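Local coordinates for putative modulator of DNA gyrase (Bacteroides thetaiotaomicron, PDB 1VPB), which is a putative modulator of DNA gyrase from the peptidase U62 family and may act as a metallopeptidase, at residues Ile142-Ala147 against Ser164-Gly169; Leu69-Asp74 against Asp99-Leu104; Thr386-Tyr391 against Thr413-Thr418; Gly238-Gln243 against Leu403-Ser408; Leu292-Glu297 against Ser350-Glu355. One frame throughout, in Å; residues are numbered along the deposited sequence. Where two conformers were deposited one is given.

Interaction 1: Ile142-Ala147 against Ser164-Gly169; sequences IEMAKA and SSYGDG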
# COMPACT_ATOMS: atom_id res chain seq x y z
N ILE A 142 7.41 -15.60 -20.36
CA ILE A 142 6.01 -15.42 -20.68
C ILE A 142 5.33 -16.73 -21.10
O ILE A 142 4.15 -16.95 -20.80
CB ILE A 142 5.80 -14.31 -21.73
CG1 ILE A 142 4.33 -13.92 -21.75
CG2 ILE A 142 6.27 -14.77 -23.10
CD1 ILE A 142 3.97 -12.99 -22.84
N GLU A 143 6.05 -17.64 -21.75
CA GLU A 143 5.50 -18.97 -22.03
C GLU A 143 5.08 -19.75 -20.77
O GLU A 143 4.05 -20.48 -20.77
CB GLU A 143 6.48 -19.84 -22.83
CG GLU A 143 6.64 -19.46 -24.29
CD GLU A 143 5.33 -19.46 -25.07
OE1 GLU A 143 4.53 -20.41 -24.91
OE2 GLU A 143 5.11 -18.48 -25.83
N MET A 144 5.89 -19.67 -19.72
CA MET A 144 5.51 -20.29 -18.45
C MET A 144 4.18 -19.76 -17.95
O MET A 144 3.39 -20.54 -17.45
CB MET A 144 6.56 -20.08 -17.37
CG MET A 144 7.89 -20.75 -17.66
SD MET A 144 9.17 -20.35 -16.47
CE MET A 144 10.58 -20.77 -17.40
N ALA A 145 3.97 -18.45 -18.02
CA ALA A 145 2.71 -17.88 -17.55
C ALA A 145 1.55 -18.34 -18.43
O ALA A 145 0.45 -18.66 -17.96
CB ALA A 145 2.82 -16.40 -17.51
N LYS A 146 1.79 -18.41 -19.75
CA LYS A 146 0.79 -18.97 -20.63
C LYS A 146 0.44 -20.41 -20.29
O LYS A 146 -0.73 -20.78 -20.27
CB LYS A 146 1.27 -18.95 -22.06
CG LYS A 146 1.47 -17.62 -22.64
CD LYS A 146 1.61 -17.81 -24.16
CE LYS A 146 2.59 -16.83 -24.73
NZ LYS A 146 2.50 -16.85 -26.23
N ALA A 147 1.45 -21.23 -20.03
CA ALA A 147 1.21 -22.64 -19.65
C ALA A 147 0.39 -22.75 -18.38
O ALA A 147 -0.43 -23.63 -18.26
CB ALA A 147 2.51 -23.38 -19.49
N SER A 164 -3.02 -15.31 -14.93
CA SER A 164 -1.75 -15.87 -14.51
C SER A 164 -0.67 -14.80 -14.58
O SER A 164 -0.79 -13.79 -15.29
CB SER A 164 -1.37 -17.07 -15.40
OG SER A 164 -1.35 -16.74 -16.76
N SER A 165 0.40 -15.05 -13.88
CA SER A 165 1.48 -14.09 -13.76
C SER A 165 2.82 -14.77 -13.65
O SER A 165 2.95 -15.84 -13.02
CB SER A 165 1.30 -13.25 -12.49
OG SER A 165 0.00 -12.66 -12.49
N TYR A 166 3.83 -14.11 -14.21
CA TYR A 166 5.22 -14.41 -13.97
C TYR A 166 5.88 -13.19 -13.35
O TYR A 166 5.63 -12.06 -13.78
CB TYR A 166 5.92 -14.76 -15.30
CG TYR A 166 7.41 -14.85 -15.19
CD1 TYR A 166 8.22 -13.72 -15.16
CD2 TYR A 166 8.04 -16.10 -14.98
CE1 TYR A 166 9.60 -13.82 -14.99
CE2 TYR A 166 9.40 -16.19 -14.78
CZ TYR A 166 10.18 -15.06 -14.82
OH TYR A 166 11.55 -15.12 -14.66
N GLY A 167 6.71 -13.37 -12.35
CA GLY A 167 7.55 -12.31 -11.82
C GLY A 167 8.97 -12.80 -11.58
O GLY A 167 9.18 -13.94 -11.21
N ASP A 168 9.95 -11.93 -11.75
CA ASP A 168 11.26 -12.21 -11.23
C ASP A 168 11.96 -10.95 -10.76
O ASP A 168 11.46 -9.83 -10.95
CB ASP A 168 12.12 -13.01 -12.22
CG ASP A 168 12.59 -12.21 -13.45
OD1 ASP A 168 12.85 -10.97 -13.31
OD2 ASP A 168 12.72 -12.81 -14.55
N GLY A 169 13.08 -11.13 -10.11
CA GLY A 169 13.94 -10.01 -9.73
C GLY A 169 15.30 -10.39 -9.26
O GLY A 169 15.57 -11.57 -8.94
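Ala145 of helix 138-150 presses against strand 159-177 at the step from Ser165 to Tyr166, and here the packing is closest. Its methyl carbon, Ala145 CB, lies 4.1 Å from both Tyr166 N and Tyr166 CB. A side chain this small suits the place, since the two short axes approach to 7.2 Å while running roughly antiparallel, 151° apart. The polar half of the contact uses the same residue: Ser164 OG donates to Ala145 O over 2.9 Å, coming from above the carbonyl plane. The serine hydroxyl is set between its own backbone N and carbonyl carbon (chi1 55°), which lifts it from the strand toward the helix. An alanine at Ser164 would remove the one hydrogen bond between the segments and is likely to leave Ala145 O without its side-chain donor. Packing thins toward Met144, whose SD stays 4.5 Å from Tyr166 CE2 and meets the ring obliquely. That ring lies along the strand, and Tyr166 OH gives a 2.6 Å bond to the anti lone pair of Asp168 OD2, an oxygen that also pairs with Lys141. On the solvent side, Glu143 and Lys146 are joined by a salt bridge whose hydrogen bond is weak, Lys146 NZ to Glu143 OE2, 3.1 Å, and make no contact with 164-169. Leu51 of strand 36-52 also touches Ala145 and Ser164, while Ile142 packs on Leu104 of the second subunit. The chemistry implies a helix seated on its sheet by a small apolar residue, with a buried hydroxyl satisfied by a main-chain carbonyl.

Interaction 2: Leu69-Asp74 against Asp99-Leu104; sequences LSLYVD and DSTRYL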
# COMPACT_ATOMS: atom_id res chain seq x y z
N LEU A 69 21.12 6.91 3.53
CA LEU A 69 22.05 7.13 4.65
C LEU A 69 21.28 7.34 5.93
O LEU A 69 20.21 7.93 5.92
CB LEU A 69 22.90 8.39 4.40
CG LEU A 69 23.94 8.37 3.27
CD1 LEU A 69 23.29 8.76 1.98
CD2 LEU A 69 25.05 9.30 3.54
N SER A 70 21.85 6.87 7.05
CA SER A 70 21.36 7.15 8.39
C SER A 70 22.43 8.09 8.93
O SER A 70 23.61 7.79 8.89
CB SER A 70 21.32 5.94 9.28
OG SER A 70 20.38 4.97 8.79
N LEU A 71 21.98 9.25 9.39
CA LEU A 71 22.86 10.33 9.82
C LEU A 71 22.77 10.57 11.34
O LEU A 71 21.72 10.77 11.89
CB LEU A 71 22.48 11.62 9.08
CG LEU A 71 22.33 11.57 7.55
CD1 LEU A 71 21.82 12.90 7.09
CD2 LEU A 71 23.63 11.25 6.91
N TYR A 72 23.92 10.44 12.05
CA TYR A 72 24.02 10.64 13.49
C TYR A 72 24.77 11.98 13.70
O TYR A 72 25.97 12.09 13.39
CB TYR A 72 24.81 9.50 14.14
CG TYR A 72 24.10 8.16 14.06
CD1 TYR A 72 24.10 7.47 12.87
CD2 TYR A 72 23.47 7.61 15.17
CE1 TYR A 72 23.43 6.20 12.77
CE2 TYR A 72 22.82 6.41 15.11
CZ TYR A 72 22.81 5.70 13.89
OH TYR A 72 22.15 4.47 13.86
N VAL A 73 24.01 12.98 14.05
CA VAL A 73 24.46 14.38 13.98
C VAL A 73 24.15 15.03 15.31
O VAL A 73 22.99 15.39 15.69
CB VAL A 73 23.74 15.20 12.87
CG1 VAL A 73 24.29 16.65 12.85
CG2 VAL A 73 23.83 14.52 11.52
N ASP A 74 25.19 15.21 16.11
CA ASP A 74 24.96 15.90 17.36
C ASP A 74 23.91 15.34 18.26
O ASP A 74 23.17 16.05 18.93
CB ASP A 74 24.79 17.42 17.12
CG ASP A 74 25.96 18.07 16.43
OD1 ASP A 74 27.04 17.43 16.11
OD2 ASP A 74 25.85 19.27 16.05
N ASP A 99 22.25 18.97 8.14
CA ASP A 99 21.85 20.21 8.77
C ASP A 99 20.39 20.17 9.22
O ASP A 99 20.06 20.63 10.28
CB ASP A 99 22.14 21.34 7.85
CG ASP A 99 23.63 21.65 7.72
OD1 ASP A 99 24.48 21.30 8.60
OD2 ASP A 99 24.03 22.28 6.72
N SER A 100 19.55 19.48 8.44
CA SER A 100 18.16 19.28 8.79
C SER A 100 18.00 18.36 10.01
O SER A 100 17.18 18.63 10.90
CB SER A 100 17.44 18.69 7.61
OG SER A 100 17.37 19.64 6.58
N THR A 101 18.79 17.33 10.06
CA THR A 101 18.77 16.35 11.15
C THR A 101 19.10 17.03 12.45
O THR A 101 18.50 16.76 13.49
CB THR A 101 19.75 15.21 10.89
OG1 THR A 101 19.33 14.41 9.77
CG2 THR A 101 19.98 14.27 12.05
N ARG A 102 20.06 17.95 12.39
CA ARG A 102 20.46 18.64 13.63
C ARG A 102 19.35 19.44 14.31
O ARG A 102 19.42 19.81 15.49
CB ARG A 102 21.66 19.53 13.33
CG ARG A 102 22.41 20.00 14.56
CD ARG A 102 23.61 20.92 14.32
NE ARG A 102 24.73 20.24 13.66
CZ ARG A 102 25.05 20.35 12.38
NH1 ARG A 102 24.34 21.05 11.52
NH2 ARG A 102 26.08 19.70 11.94
N TYR A 103 18.34 19.84 13.53
CA TYR A 103 17.21 20.56 14.09
C TYR A 103 16.23 19.71 14.91
O TYR A 103 15.38 20.27 15.70
CB TYR A 103 16.44 21.29 13.01
CG TYR A 103 17.27 22.31 12.25
CD1 TYR A 103 17.89 23.38 12.89
CD2 TYR A 103 17.36 22.22 10.91
CE1 TYR A 103 18.64 24.32 12.15
CE2 TYR A 103 18.09 23.14 10.17
CZ TYR A 103 18.72 24.17 10.79
OH TYR A 103 19.41 25.08 9.96
N LEU A 104 16.34 18.41 14.78
CA LEU A 104 15.53 17.47 15.58
C LEU A 104 15.91 17.58 17.06
O LEU A 104 16.99 18.09 17.40
CB LEU A 104 15.78 16.05 15.13
CG LEU A 104 15.38 15.70 13.71
CD1 LEU A 104 15.78 14.31 13.36
CD2 LEU A 104 13.94 15.96 13.42
O HOH W 1 27.92 18.15 13.64
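A salt-bridge network of Asp74, Arg102 and Asp99 joins the end of strand 58-73 to helix 87-101 and the type I turn Thr101-Leu104. Arg102 NE donates to Asp74 OD2 over 2.8 Å (N-H...O 144°), in the guanidinium plane but from above the carboxylate plane. At another edge, Arg102 NH1 reaches Asp99 OD1 over 2.9 Å and somewhat straighter, at 160°; a water links Arg102 NH2 to Asp74 OD1. The long chain bends at chi3 (-68°), which brings the guanidinium against Val73, whose CG1 lies over one face, 3.7 Å from Arg102 NH2. Arginine suits this place because it offers an N-H to each carboxylate and a flat face, without N-H groups pointing out of it, for the valine methyl to lie against. A leucine in its place would probably leave Asp74 OD2 and Asp99 OD1 without the cation that links them. Deeper in, branched side chains interlock: Val73 CG2 meets Thr101 CG2 at 3.9 Å, while Thr101 OG1 is occupied by Gly97 O of its own helix. Leu71 and Val73 also rest on Ile98, so helix 87-101 covers this face of the sheet beside strand 76-82, and Thr101 packs on Leu59 of the second subunit.

Interaction 3: Thr386-Tyr391 against Thr413-Thr418; sequences TGDFSY and TGNLIT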
# COMPACT_ATOMS: atom_id res chain seq x y z
N THR A 386 -3.16 -7.64 24.30
CA THR A 386 -3.81 -8.74 25.03
C THR A 386 -3.69 -10.13 24.36
O THR A 386 -3.76 -11.16 25.04
CB THR A 386 -5.31 -8.47 25.25
OG1 THR A 386 -6.04 -8.52 24.02
CG2 THR A 386 -5.57 -7.07 25.74
N GLY A 387 -3.58 -10.13 23.04
CA GLY A 387 -3.57 -11.36 22.24
C GLY A 387 -4.93 -11.94 21.90
O GLY A 387 -5.01 -12.98 21.26
N ASP A 388 -6.03 -11.28 22.31
CA ASP A 388 -7.34 -11.73 21.91
C ASP A 388 -7.48 -11.58 20.39
O ASP A 388 -6.94 -10.62 19.81
CB ASP A 388 -8.44 -10.93 22.62
CG ASP A 388 -8.55 -11.25 24.08
OD1 ASP A 388 -8.00 -12.26 24.57
OD2 ASP A 388 -9.22 -10.52 24.84
N PHE A 389 -8.18 -12.52 19.76
CA PHE A 389 -8.28 -12.53 18.29
C PHE A 389 -9.67 -12.91 17.83
O PHE A 389 -10.44 -13.57 18.54
CB PHE A 389 -7.22 -13.45 17.65
CG PHE A 389 -7.49 -14.92 17.83
CD1 PHE A 389 -8.37 -15.60 16.98
CD2 PHE A 389 -6.88 -15.62 18.86
CE1 PHE A 389 -8.66 -16.96 17.18
CE2 PHE A 389 -7.14 -16.96 19.06
CZ PHE A 389 -8.04 -17.65 18.25
N SER A 390 -9.99 -12.47 16.61
CA SER A 390 -11.19 -12.90 15.92
C SER A 390 -10.87 -12.84 14.43
O SER A 390 -10.50 -11.77 13.92
CB SER A 390 -12.37 -11.98 16.25
OG SER A 390 -13.54 -12.38 15.55
N TYR A 391 -10.97 -13.96 13.74
CA TYR A 391 -10.67 -13.95 12.31
C TYR A 391 -11.75 -14.64 11.53
O TYR A 391 -12.34 -15.60 11.99
CB TYR A 391 -9.36 -14.64 11.98
CG TYR A 391 -8.14 -14.15 12.69
CD1 TYR A 391 -7.66 -12.85 12.50
CD2 TYR A 391 -7.40 -15.01 13.48
CE1 TYR A 391 -6.51 -12.43 13.15
CE2 TYR A 391 -6.28 -14.61 14.11
CZ TYR A 391 -5.83 -13.33 13.96
OH TYR A 391 -4.68 -12.98 14.60
N THR A 413 -12.32 -17.34 17.20
CA THR A 413 -12.00 -16.37 18.23
C THR A 413 -11.30 -17.06 19.36
O THR A 413 -11.38 -18.28 19.48
CB THR A 413 -13.26 -15.71 18.82
OG1 THR A 413 -14.10 -16.70 19.46
CG2 THR A 413 -14.12 -15.08 17.73
N GLY A 414 -10.64 -16.27 20.19
CA GLY A 414 -9.94 -16.80 21.36
C GLY A 414 -8.82 -15.88 21.73
O GLY A 414 -8.85 -14.69 21.41
N ASN A 415 -7.80 -16.43 22.41
CA ASN A 415 -6.62 -15.68 22.78
C ASN A 415 -5.44 -16.46 22.22
O ASN A 415 -5.43 -17.69 22.27
CB ASN A 415 -6.49 -15.51 24.30
CG ASN A 415 -5.25 -14.74 24.68
OD1 ASN A 415 -4.15 -15.30 24.82
ND2 ASN A 415 -5.40 -13.42 24.83
N LEU A 416 -4.50 -15.75 21.64
CA LEU A 416 -3.41 -16.39 20.90
C LEU A 416 -2.54 -17.28 21.78
O LEU A 416 -2.03 -18.31 21.34
CB LEU A 416 -2.56 -15.35 20.18
CG LEU A 416 -3.25 -14.72 18.96
CD1 LEU A 416 -2.44 -13.49 18.53
CD2 LEU A 416 -3.32 -15.74 17.78
N ILE A 417 -2.36 -16.90 23.03
CA ILE A 417 -1.54 -17.72 23.91
C ILE A 417 -2.16 -19.07 24.17
O ILE A 417 -1.51 -20.09 24.03
CB ILE A 417 -1.22 -16.96 25.24
CG1 ILE A 417 -0.43 -15.72 24.98
CG2 ILE A 417 -0.42 -17.83 26.20
CD1 ILE A 417 -0.19 -14.92 26.24
N THR A 418 -3.44 -19.09 24.57
CA THR A 418 -4.14 -20.37 24.80
C THR A 418 -4.33 -21.14 23.51
O THR A 418 -4.32 -22.39 23.49
CB THR A 418 -5.45 -20.19 25.62
OG1 THR A 418 -6.18 -19.02 25.18
CG2 THR A 418 -5.10 -19.92 27.08
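Thr413 faces Ser390 as an antiparallel non-hydrogen-bonded pair, its CG2 lying 3.5 Å from Ser390 OG on the face that also carries Asp388 and Asn415. Next, Gly414 pairs with Phe389 through two backbone bonds: Phe389 N donates to Gly414 O, and Gly414 N returns one to Phe389 O. The Phe389 ring, with CG between the backbone N and the carbonyl carbon (chi1 73°), folds over this glycine; Gly414 N sits over its centre, and Gly414 CA makes a CH-pi contact 4.0 Å from the centroid. Glycine fits because a side chain would run into the ring, and its unusual backbone lets the chain turn a corner. Here the open end of the hairpin of strands 388-399 and 402-413 passes into helix 416-421, with Asn415 as N-cap. Its CG stands anti to the backbone N (chi1 179°), carrying the amide across to the other segment. Asn415 ND2 grips Thr386 O at 2.8 Å and Asp388 OD1 at 2.9 Å, the latter bond almost straight (177°) although the amide and carboxylate planes are nearly perpendicular. Leu416 N then donates to Gly387 O, and Leu416 CD2 packs 3.7 Å from Phe389 CD2 while the side chain also meets Pro262 and Met263 of helix 256-265. Ile417 N closes the cap by bonding to Asn415 OD1 over 3.0 Å, and the Ile417 side chain rests on Phe278.

Interaction 4: Gly238-Gln243 against Leu403-Ser408; sequences GQKKVQ and LTQPVS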
# COMPACT_ATOMS: atom_id res chain seq x y z
N GLY A 238 -20.75 -23.93 -2.55
CA GLY A 238 -21.64 -24.49 -1.55
C GLY A 238 -21.26 -24.10 -0.14
O GLY A 238 -21.82 -24.63 0.82
N GLN A 239 -20.32 -23.17 0.03
CA GLN A 239 -19.91 -22.80 1.39
C GLN A 239 -21.08 -22.27 2.22
O GLN A 239 -21.92 -21.53 1.71
CB GLN A 239 -18.78 -21.79 1.35
CG GLN A 239 -17.40 -22.38 1.10
CD GLN A 239 -16.34 -21.30 0.89
OE1 GLN A 239 -16.68 -20.15 0.61
NE2 GLN A 239 -15.05 -21.68 1.01
N LYS A 240 -21.15 -22.69 3.47
CA LYS A 240 -22.26 -22.37 4.39
C LYS A 240 -21.71 -22.29 5.82
O LYS A 240 -20.69 -22.88 6.11
CB LYS A 240 -23.32 -23.49 4.41
CG LYS A 240 -24.33 -23.51 3.28
CD LYS A 240 -25.55 -24.34 3.63
CE LYS A 240 -25.23 -25.81 3.84
NZ LYS A 240 -26.47 -26.65 3.93
N LYS A 241 -22.42 -21.61 6.71
CA LYS A 241 -22.12 -21.64 8.13
C LYS A 241 -22.36 -23.03 8.70
O LYS A 241 -23.10 -23.81 8.12
CB LYS A 241 -23.00 -20.64 8.88
CG LYS A 241 -22.73 -19.17 8.55
CD LYS A 241 -23.71 -18.22 9.27
CE LYS A 241 -23.12 -16.81 9.48
NZ LYS A 241 -23.89 -16.01 10.49
N VAL A 242 -21.74 -23.31 9.85
CA VAL A 242 -22.00 -24.54 10.61
C VAL A 242 -22.34 -24.13 12.04
O VAL A 242 -22.20 -22.95 12.38
CB VAL A 242 -20.80 -25.51 10.60
CG1 VAL A 242 -20.49 -25.96 9.17
CG2 VAL A 242 -19.55 -24.85 11.24
N GLN A 243 -22.78 -25.06 12.88
CA GLN A 243 -23.18 -24.71 14.25
C GLN A 243 -22.00 -24.13 15.02
O GLN A 243 -20.87 -24.60 14.88
CB GLN A 243 -23.71 -25.91 15.02
CG GLN A 243 -24.33 -25.55 16.37
N LEU A 403 -13.49 -34.71 5.03
CA LEU A 403 -13.98 -33.39 4.74
C LEU A 403 -15.39 -33.51 4.24
O LEU A 403 -15.67 -34.31 3.34
CB LEU A 403 -13.11 -32.70 3.68
CG LEU A 403 -11.62 -32.50 3.95
CD1 LEU A 403 -11.02 -31.61 2.93
CD2 LEU A 403 -11.43 -31.91 5.32
N THR A 404 -16.31 -32.75 4.83
CA THR A 404 -17.68 -32.76 4.35
C THR A 404 -18.11 -31.37 3.89
O THR A 404 -17.69 -30.92 2.82
CB THR A 404 -18.65 -33.38 5.38
OG1 THR A 404 -18.59 -32.66 6.62
CG2 THR A 404 -18.21 -34.80 5.75
N GLN A 405 -18.93 -30.69 4.69
CA GLN A 405 -19.57 -29.47 4.25
C GLN A 405 -18.56 -28.38 4.03
O GLN A 405 -17.68 -28.16 4.89
CB GLN A 405 -20.59 -29.00 5.29
CG GLN A 405 -21.45 -27.84 4.80
CD GLN A 405 -21.94 -26.94 5.92
OE1 GLN A 405 -21.40 -25.84 6.11
NE2 GLN A 405 -22.91 -27.42 6.69
N PRO A 406 -18.63 -27.69 2.90
CA PRO A 406 -17.76 -26.52 2.71
C PRO A 406 -18.24 -25.40 3.62
O PRO A 406 -19.45 -25.23 3.82
CB PRO A 406 -17.96 -26.15 1.24
CG PRO A 406 -19.05 -26.96 0.74
CD PRO A 406 -19.48 -27.96 1.74
N VAL A 407 -17.29 -24.67 4.20
CA VAL A 407 -17.60 -23.73 5.25
C VAL A 407 -17.15 -22.31 4.91
O VAL A 407 -16.06 -22.11 4.38
CB VAL A 407 -16.91 -24.14 6.59
CG1 VAL A 407 -17.09 -23.06 7.65
CG2 VAL A 407 -17.47 -25.44 7.07
N SER A 408 -18.00 -21.36 5.24
CA SER A 408 -17.65 -19.95 5.27
C SER A 408 -18.59 -19.22 6.22
O SER A 408 -19.40 -19.84 6.91
CB SER A 408 -17.74 -19.35 3.87
OG SER A 408 -19.10 -19.29 3.46
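Ser408 and Gln239 bury the most surface here, and they meet each other: Ser408 OG lies 3.3 Å from Gln239 CB, and the serine CB lies beside the glutamine's amide end. The hydroxyl oxygen sits between its own backbone N and carbonyl carbon (chi1 69°), tucked against the base of the glutamine. Serine is small enough for the loop to pass close by. Gln239, extended beyond CG, runs across strand 402-413, with its CG 3.8 Å from Pro406 CB, and ends at Glu394, which accepts from Gln239 NE2. A long chain with a polar tip suits this route, since the methylenes pack on proline while the amide finds a partner on strand 388-399. Just before it, Gly238 adopts a positive phi of 85°, easy for glycine, and brings its carbonyl O to Pro406 CG. Gln405 is the third main contributor. Its side chain lies alongside Val242 in the opposite direction, Gln405 CD coming 3.7 Å from Val242 CG1, and crosses Lys240 at about a right angle. Val242 CG1 also touches Val407 CG2 at 3.7 Å, an apolar contact that Ile372 and Met410 extend around Val242. Between these residues the backbones join at Lys240: its N donates to Pro406 O over 3.1 Å, and its O accepts from Ser408 N over 3.2 Å. Two such bonds around Lys240 and Val407 make an isolated beta bridge, by which the irregular link between helix 225-234 and strand 245-251 is fastened to a strand just past its corner.

Interaction 5: Leu292-Glu297 against Ser350-Glu355; sequences LTLTDE and SILVME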
# COMPACT_ATOMS: atom_id res chain seq x y z
N LEU A 292 4.98 -26.99 20.27
CA LEU A 292 5.51 -25.79 19.61
C LEU A 292 7.00 -25.63 19.87
O LEU A 292 7.42 -25.15 20.90
CB LEU A 292 4.79 -24.52 20.07
CG LEU A 292 5.25 -23.17 19.49
CD1 LEU A 292 5.18 -23.24 17.96
CD2 LEU A 292 4.44 -21.99 20.01
N THR A 293 7.76 -26.03 18.88
CA THR A 293 9.17 -25.76 18.80
C THR A 293 9.45 -25.03 17.50
O THR A 293 9.07 -25.46 16.40
CB THR A 293 9.95 -27.10 18.92
OG1 THR A 293 9.76 -27.64 20.21
CG2 THR A 293 11.44 -26.87 18.80
N LEU A 294 10.13 -23.91 17.65
CA LEU A 294 10.31 -22.95 16.60
C LEU A 294 11.70 -22.36 16.73
O LEU A 294 12.07 -21.89 17.79
CB LEU A 294 9.29 -21.83 16.72
CG LEU A 294 9.22 -20.86 15.54
CD1 LEU A 294 8.67 -21.44 14.25
CD2 LEU A 294 8.39 -19.64 15.96
N THR A 295 12.47 -22.42 15.64
CA THR A 295 13.81 -21.84 15.64
C THR A 295 13.92 -20.81 14.53
O THR A 295 13.22 -20.88 13.50
CB THR A 295 14.92 -22.89 15.48
OG1 THR A 295 14.65 -23.63 14.31
CG2 THR A 295 14.89 -23.91 16.59
N ASP A 296 14.87 -19.91 14.71
CA ASP A 296 15.29 -18.99 13.65
C ASP A 296 16.59 -19.56 13.07
O ASP A 296 17.52 -19.83 13.82
CB ASP A 296 15.54 -17.59 14.26
CG ASP A 296 15.80 -16.51 13.26
OD1 ASP A 296 15.49 -16.64 12.04
OD2 ASP A 296 16.33 -15.46 13.67
N GLU A 297 16.57 -19.83 11.77
CA GLU A 297 17.64 -20.54 11.07
C GLU A 297 18.18 -19.67 9.96
O GLU A 297 17.85 -19.91 8.80
CB GLU A 297 17.04 -21.78 10.44
CG GLU A 297 16.49 -22.71 11.49
CD GLU A 297 17.54 -23.50 12.15
OE1 GLU A 297 18.76 -23.37 11.74
OE2 GLU A 297 17.12 -24.29 13.05
N SER A 350 14.81 -14.40 10.53
CA SER A 350 15.28 -14.54 9.16
C SER A 350 14.56 -15.69 8.46
O SER A 350 13.93 -15.49 7.44
CB SER A 350 16.76 -14.76 9.14
OG SER A 350 17.50 -13.64 9.67
N ILE A 351 14.63 -16.89 9.07
CA ILE A 351 13.87 -18.04 8.58
C ILE A 351 13.30 -18.75 9.76
O ILE A 351 14.04 -19.22 10.61
CB ILE A 351 14.74 -19.05 7.76
CG1 ILE A 351 15.40 -18.38 6.57
CG2 ILE A 351 13.86 -20.21 7.28
CD1 ILE A 351 16.36 -19.27 5.78
N LEU A 352 11.97 -18.75 9.86
CA LEU A 352 11.31 -19.45 10.96
C LEU A 352 11.02 -20.87 10.58
O LEU A 352 10.38 -21.15 9.55
CB LEU A 352 10.04 -18.76 11.36
CG LEU A 352 10.27 -17.35 11.95
CD1 LEU A 352 8.96 -16.69 12.17
CD2 LEU A 352 11.03 -17.34 13.23
N VAL A 353 11.48 -21.77 11.43
CA VAL A 353 11.33 -23.21 11.16
C VAL A 353 10.62 -23.87 12.35
O VAL A 353 11.15 -23.91 13.48
CB VAL A 353 12.68 -23.89 10.95
CG1 VAL A 353 12.49 -25.41 10.70
CG2 VAL A 353 13.47 -23.20 9.78
N MET A 354 9.43 -24.37 12.08
CA MET A 354 8.66 -25.11 13.07
C MET A 354 9.06 -26.58 13.00
O MET A 354 9.27 -27.12 11.92
CB MET A 354 7.16 -24.96 12.78
CG MET A 354 6.23 -25.61 13.78
SD MET A 354 5.88 -24.65 15.28
CE MET A 354 4.83 -23.37 14.63
N GLU A 355 9.20 -27.21 14.17
CA GLU A 355 9.45 -28.65 14.23
C GLU A 355 8.28 -29.39 13.59
O GLU A 355 7.12 -29.07 13.83
CB GLU A 355 9.71 -29.06 15.67
CG GLU A 355 9.68 -30.55 15.90
CD GLU A 355 9.84 -30.83 17.38
OE1 GLU A 355 11.00 -30.70 17.80
OE2 GLU A 355 8.80 -31.11 18.06
O HOH W 2 6.69 -27.58 16.38
O HOH W 3 7.92 -29.66 20.19
O HOH W 4 11.27 -30.15 20.39
O HOH W 5 12.69 -25.85 14.90
O HOH W 6 17.44 -13.47 12.38
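Thr295 and Val353 form the central hydrogen-bonded pair of two short antiparallel strands, whose axes approach to 4.7 Å. Val353 N donates to Thr295 O over 2.8 Å and Thr295 N answers to Val353 O over 2.9 Å; Glu355 N to Thr293 O and Glu297 N to Ile351 O continue the ladder at its ends. Asp296, in the ladder as the non-hydrogen-bonded partner of Leu352, adds side-chain bonds. With CG anti to its N (chi1 -172°), it turns OD1 to Ser350 N at 2.8 Å, on the syn side, and to Ile351 N at 3.1 Å, nearly along the C-O axis, so one buried oxygen holds two amides; a short acidic side chain is apt for this. Its OD2 reaches Ser350 OG, also bonded to Arg307, through a water. Glu297, just past the strand and bent at chi2, lays CG against Val353 CG2 (3.5 Å), while its OE2 accepts from Thr295 OG1 and its OE1 pairs with Arg318. Two waters bridge Thr293 OG1, also hydrogen-bonded to Lys324 N, to the carboxylate of Glu355. Leu294 and Leu352 share the Asp296 face and pack on Ile264 of helix 256-265, with strand 319-323 next to 294-296 and strand 436-437 next to 352-354.

How the interactions relate
Along the chain, interaction 2 closes first and interaction 1 follows; both bring a helix onto the same long six-stranded antiparallel sheet, yet their centres lie 45 Å apart. Interactions 3, 4 and 5 belong to the later part of the chain. Interactions 3 and 4 use the neighbouring strands 388-399 and 402-413, with centres 23 Å apart, and their segments alternate in sequence. Interaction 5, in a separate five-stranded sheet, is nested within the loop that interaction 4 closes; its nearest atoms are about 7 Å from interaction 3, and helix 256-265 packs on both. None of the five touches another, so the protein is secured at separate points across several sheets.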